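Local coordinates for protein glycosyltransferase Gtf1 (Streptococcus pneumoniae, PDB 4PQG) that belongs to the GT-B glycosyltransferases and holds uridine-5'-diphosphate in a pocket of the fold, with an added extended beta-sheet domain, at residues A467-C470 with Q471-E475; E475-L478 with E479-R482. All coordinates share one frame; numbering follows the deposited sequence.

Contact 1: residues A467-C470 with Q471-E475; sequences AKIC and QLYQE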
loop_
_atom_site.group_PDB
_atom_site.type_symbol
_atom_site.label_atom_id
_atom_site.label_comp_id
_atom_site.label_asym_id
_atom_site.label_seq_id
_atom_site.Cartn_x
_atom_site.Cartn_y
_atom_site.Cartn_z
ATOM N N ALA A 467 -4.991 -30.433 -10.484
ATOM C CA ALA A 467 -4.253 -31.678 -10.222
ATOM C C ALA A 467 -3.421 -31.603 -8.947
ATOM O O ALA A 467 -3.329 -32.574 -8.192
ATOM C CB ALA A 467 -3.360 -32.031 -11.406
ATOM N N LYS A 468 -2.804 -30.450 -8.708
ATOM C CA LYS A 468 -1.951 -30.288 -7.537
ATOM C C LYS A 468 -2.728 -30.185 -6.226
ATOM O O LYS A 468 -2.323 -30.762 -5.203
ATOM C CB LYS A 468 -0.975 -29.122 -7.718
ATOM C CG LYS A 468 0.236 -29.476 -8.568
ATOM C CD LYS A 468 0.927 -30.718 -8.009
ATOM C CE LYS A 468 2.145 -31.087 -8.813
ATOM N NZ LYS A 468 2.832 -32.251 -8.196
ATOM N N ILE A 469 -3.839 -29.456 -6.254
ATOM C CA ILE A 469 -4.733 -29.371 -5.106
ATOM C C ILE A 469 -5.196 -30.784 -4.761
ATOM O O ILE A 469 -5.045 -31.216 -3.618
ATOM C CB ILE A 469 -5.961 -28.463 -5.379
ATOM C CG1 ILE A 469 -5.532 -26.984 -5.491
ATOM C CG2 ILE A 469 -7.012 -28.629 -4.290
ATOM C CD1 ILE A 469 -6.483 -26.112 -6.292
ATOM N N CYS A 470 -5.745 -31.489 -5.757
ATOM C CA CYS A 470 -6.242 -32.855 -5.573
ATOM C C CYS A 470 -5.170 -33.790 -5.014
ATOM O O CYS A 470 -5.438 -34.533 -4.080
ATOM C CB CYS A 470 -6.817 -33.402 -6.884
ATOM S SG CYS A 470 -8.396 -32.653 -7.317
ATOM N N GLN A 471 -3.956 -33.711 -5.560
ATOM C CA GLN A 471 -2.821 -34.497 -5.080
ATOM C C GLN A 471 -2.457 -34.266 -3.605
ATOM O O GLN A 471 -2.084 -35.215 -2.892
ATOM C CB GLN A 471 -1.594 -34.267 -5.963
ATOM C CG GLN A 471 -0.386 -35.110 -5.572
ATOM C CD GLN A 471 0.843 -34.786 -6.391
ATOM O OE1 GLN A 471 0.796 -33.963 -7.305
ATOM N NE2 GLN A 471 1.955 -35.432 -6.070
ATOM N N LEU A 472 -2.567 -33.019 -3.144
ATOM C CA LEU A 472 -2.219 -32.675 -1.754
ATOM C C LEU A 472 -3.130 -33.409 -0.780
ATOM O O LEU A 472 -2.677 -33.935 0.239
ATOM C CB LEU A 472 -2.316 -31.153 -1.528
ATOM C CG LEU A 472 -1.920 -30.564 -0.168
ATOM C CD1 LEU A 472 -1.449 -29.126 -0.370
ATOM C CD2 LEU A 472 -3.070 -30.610 0.838
ATOM N N TYR A 473 -4.415 -33.439 -1.107
ATOM C CA TYR A 473 -5.385 -34.092 -0.265
ATOM C C TYR A 473 -5.359 -35.614 -0.437
ATOM O O TYR A 473 -5.362 -36.355 0.552
ATOM C CB TYR A 473 -6.772 -33.526 -0.535
ATOM C CG TYR A 473 -6.990 -32.176 0.104
ATOM C CD1 TYR A 473 -7.291 -32.067 1.462
ATOM C CD2 TYR A 473 -6.897 -31.001 -0.645
ATOM C CE1 TYR A 473 -7.498 -30.829 2.057
ATOM C CE2 TYR A 473 -7.100 -29.760 -0.063
ATOM C CZ TYR A 473 -7.396 -29.672 1.286
ATOM O OH TYR A 473 -7.601 -28.438 1.866
ATOM N N GLN A 474 -5.293 -36.064 -1.689
ATOM C CA GLN A 474 -5.380 -37.487 -2.008
ATOM C C GLN A 474 -4.148 -38.261 -1.550
ATOM O O GLN A 474 -4.270 -39.418 -1.161
ATOM C CB GLN A 474 -5.673 -37.703 -3.504
ATOM C CG GLN A 474 -7.078 -37.246 -3.900
ATOM C CD GLN A 474 -7.376 -37.327 -5.395
ATOM O OE1 GLN A 474 -6.479 -37.245 -6.245
ATOM N NE2 GLN A 474 -8.656 -37.476 -5.722
ATOM N N GLU A 475 -2.975 -37.624 -1.578
ATOM C CA GLU A 475 -1.756 -38.232 -1.029
ATOM C C GLU A 475 -1.520 -37.873 0.447
ATOM O O GLU A 475 -0.440 -38.135 0.986
ATOM C CB GLU A 475 -0.527 -37.891 -1.883
ATOM C CG GLU A 475 -0.692 -38.228 -3.361
ATOM C CD GLU A 475 0.596 -38.121 -4.154
ATOM O OE1 GLU A 475 1.544 -37.450 -3.699
ATOM O OE2 GLU A 475 0.662 -38.708 -5.255
HETATM O O HOH W 1 3.658 -35.281 -8.486
#
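Lys468 bends at chi2 (-54°) while Gln471, its CG anti to the backbone N (chi1 -177°), runs straight out, and the two side chains end up side by side, pointing the same way. NZ of Lys468 gives a hydrogen bond to OE1 of Gln471 at 2.8 Å, reaching the oxygen from 24° off the amide's carbonyl plane. The other half of that amide is used as well: NE2 of Gln471 donates to OE1 of Glu475 at 3.1 Å, meeting that oxygen from above the carboxylate plane, and to a water 3.0 Å from NE2 that Lys468 NZ also reaches weakly. With oxygen and nitrogen both engaged, the amide's rotation is fixed. All this runs along one side of the last turns of helix 458-474, in the C-terminal Rossmann-like half of the GT-B fold, where Lys468 also makes a cation-pi contact with Tyr448. The inward side is apolar: CG2 of Ile469 lies 4.4 Å from CD2 of Tyr473, and Leu472 CD2 sits over the centre of the Tyr473 ring, whose OH bonds to Glu403. Near the helix end, Gln474 N donates to Cys470 O at 2.8 Å, and the extended Gln474 side chain runs past that same oxygen, its CB and CG lying closest.

Contact 2: residues E475-L478 with E479-R482; sequences ENRL and EAMR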
loop_
_atom_site.group_PDB
_atom_site.type_symbol
_atom_site.label_atom_id
_atom_site.label_comp_id
_atom_site.label_asym_id
_atom_site.label_seq_id
_atom_site.Cartn_x
_atom_site.Cartn_y
_atom_site.Cartn_z
ATOM N N GLU A 475 -2.975 -37.624 -1.578
ATOM C CA GLU A 475 -1.756 -38.232 -1.029
ATOM C C GLU A 475 -1.520 -37.873 0.447
ATOM O O GLU A 475 -0.440 -38.135 0.986
ATOM C CB GLU A 475 -0.527 -37.891 -1.883
ATOM C CG GLU A 475 -0.692 -38.228 -3.361
ATOM C CD GLU A 475 0.596 -38.121 -4.154
ATOM O OE1 GLU A 475 1.544 -37.450 -3.699
ATOM O OE2 GLU A 475 0.662 -38.708 -5.255
ATOM N N ASN A 476 -2.527 -37.279 1.092
ATOM C CA ASN A 476 -2.489 -36.988 2.526
ATOM C C ASN A 476 -1.290 -36.158 2.964
ATOM O O ASN A 476 -0.651 -36.473 3.966
ATOM C CB ASN A 476 -2.516 -38.291 3.333
ATOM C CG ASN A 476 -3.828 -38.505 4.037
ATOM O OD1 ASN A 476 -4.799 -38.981 3.434
ATOM N ND2 ASN A 476 -3.874 -38.153 5.325
ATOM N N ARG A 477 -0.978 -35.106 2.213
ATOM C CA ARG A 477 0.258 -34.360 2.445
ATOM C C ARG A 477 0.112 -33.191 3.432
ATOM O O ARG A 477 1.111 -32.594 3.834
ATOM C CB ARG A 477 0.877 -33.888 1.117
ATOM C CG ARG A 477 1.083 -34.986 0.068
ATOM C CD ARG A 477 2.354 -35.796 0.286
ATOM N NE ARG A 477 3.543 -34.956 0.209
ATOM C CZ ARG A 477 4.351 -34.701 1.236
ATOM N NH1 ARG A 477 4.130 -35.255 2.422
ATOM N NH2 ARG A 477 5.400 -33.910 1.074
ATOM N N LEU A 478 -1.119 -32.900 3.846
ATOM C CA LEU A 478 -1.422 -31.659 4.575
ATOM C C LEU A 478 -0.668 -31.476 5.908
ATOM O O LEU A 478 -0.079 -30.416 6.139
ATOM C CB LEU A 478 -2.938 -31.480 4.764
ATOM C CG LEU A 478 -3.385 -30.239 5.554
ATOM C CD1 LEU A 478 -3.058 -28.935 4.822
ATOM C CD2 LEU A 478 -4.868 -30.317 5.889
ATOM N N GLU A 479 -0.672 -32.498 6.768
ATOM C CA GLU A 479 0.064 -32.424 8.037
ATOM C C GLU A 479 1.549 -32.140 7.846
ATOM O O GLU A 479 2.090 -31.201 8.447
ATOM C CB GLU A 479 -0.108 -33.702 8.858
ATOM C CG GLU A 479 -1.417 -33.791 9.623
ATOM C CD GLU A 479 -1.357 -34.791 10.775
ATOM O OE1 GLU A 479 -0.343 -35.521 10.900
ATOM O OE2 GLU A 479 -2.327 -34.845 11.567
ATOM N N ALA A 480 2.206 -32.940 7.014
ATOM C CA ALA A 480 3.638 -32.780 6.767
ATOM C C ALA A 480 3.974 -31.404 6.145
ATOM O O ALA A 480 4.975 -30.771 6.501
ATOM C CB ALA A 480 4.150 -33.903 5.872
ATOM N N MET A 481 3.150 -30.966 5.200
ATOM C CA MET A 481 3.367 -29.682 4.509
ATOM C C MET A 481 3.184 -28.465 5.421
ATOM O O MET A 481 4.020 -27.554 5.427
ATOM C CB MET A 481 2.455 -29.579 3.291
ATOM C CG MET A 481 2.969 -30.365 2.103
ATOM S SD MET A 481 1.828 -30.263 0.725
ATOM C CE MET A 481 2.803 -31.066 -0.545
ATOM N N ARG A 482 2.100 -28.445 6.186
ATOM C CA ARG A 482 1.929 -27.430 7.223
ATOM C C ARG A 482 3.150 -27.345 8.145
ATOM O O ARG A 482 3.675 -26.253 8.396
ATOM C CB ARG A 482 0.639 -27.678 8.020
ATOM C CG ARG A 482 0.603 -26.999 9.382
ATOM C CD ARG A 482 -0.783 -27.023 9.991
ATOM N NE ARG A 482 -1.240 -28.383 10.279
ATOM C CZ ARG A 482 -2.276 -28.980 9.694
ATOM N NH1 ARG A 482 -2.609 -30.216 10.044
ATOM N NH2 ARG A 482 -2.976 -28.363 8.752
HETATM O O HOH W 2 1.232 -35.314 5.954
HETATM O O HOH W 3 -1.985 -34.946 6.311
#
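Arg477 and Met481 cross at about a right angle, the thioether end of the methionine lying against the root of the arginine: SD of Met481 is 3.8 Å from CB of Arg477. Further out, CG of Met481 sits over one face of the Arg477 guanidinium, and NH1 of Arg477 comes within 3.7 Å of the Ala480 methyl. Bends at chi2 (-82°) and chi3 (-61°) curl the arginine back to the start of the helix, and its NH2 is held by Gly444 O. One turn on, Arg482 returns over Leu478, its NH2 3.7 Å from Leu478 CG, with Leu478 O over one face of the guanidinium. Behind these side chains stand two backbone bonds at the start of helix 478-489: Met481 N to Arg477 O at 2.9 Å, and Arg482 N to Leu478 O. Two earlier amides look back to Asn476 O through water, one water accepting from Ala480 N at 2.8 Å and the other from Glu479 N; both donate to that one carbonyl, which thus serves the helix start indirectly. Asn476 itself has positive phi (55°) and is the C-prime residue of the Schellman motif that ends helix 458-474, with Asn476 N reaching Tyr473 O. Only a short connection separates the helices, and the inner side of helix 478-489 rests on the old one: Leu478 and Met481 pack on Leu472 of helix 458-474 and on Pro427, while Arg477 and Met481 also touch Tyr448 of strand 447-450.

How the contacts relate
Contact 1 comes first along the chain, on the closing turns of helix 458-474; contact 2 follows directly, covering the short connection and the opening turn of helix 478-489. They share Glu475, and their centres lie 10 Å apart, on the same side of the chain's centre. Leu472 joins them: its O probably accepts a hydrogen bond from Arg477 N at 2.9 Å, and its CD1 packs on Met481 SD. Both also lean on Tyr448 of strand 447-450, an outermost strand of the six-stranded parallel sheet. Together they make a tight helix-to-helix turn at the periphery of the C-terminal half of this GT-B protein, which probably helps set how the second helix leaves the first.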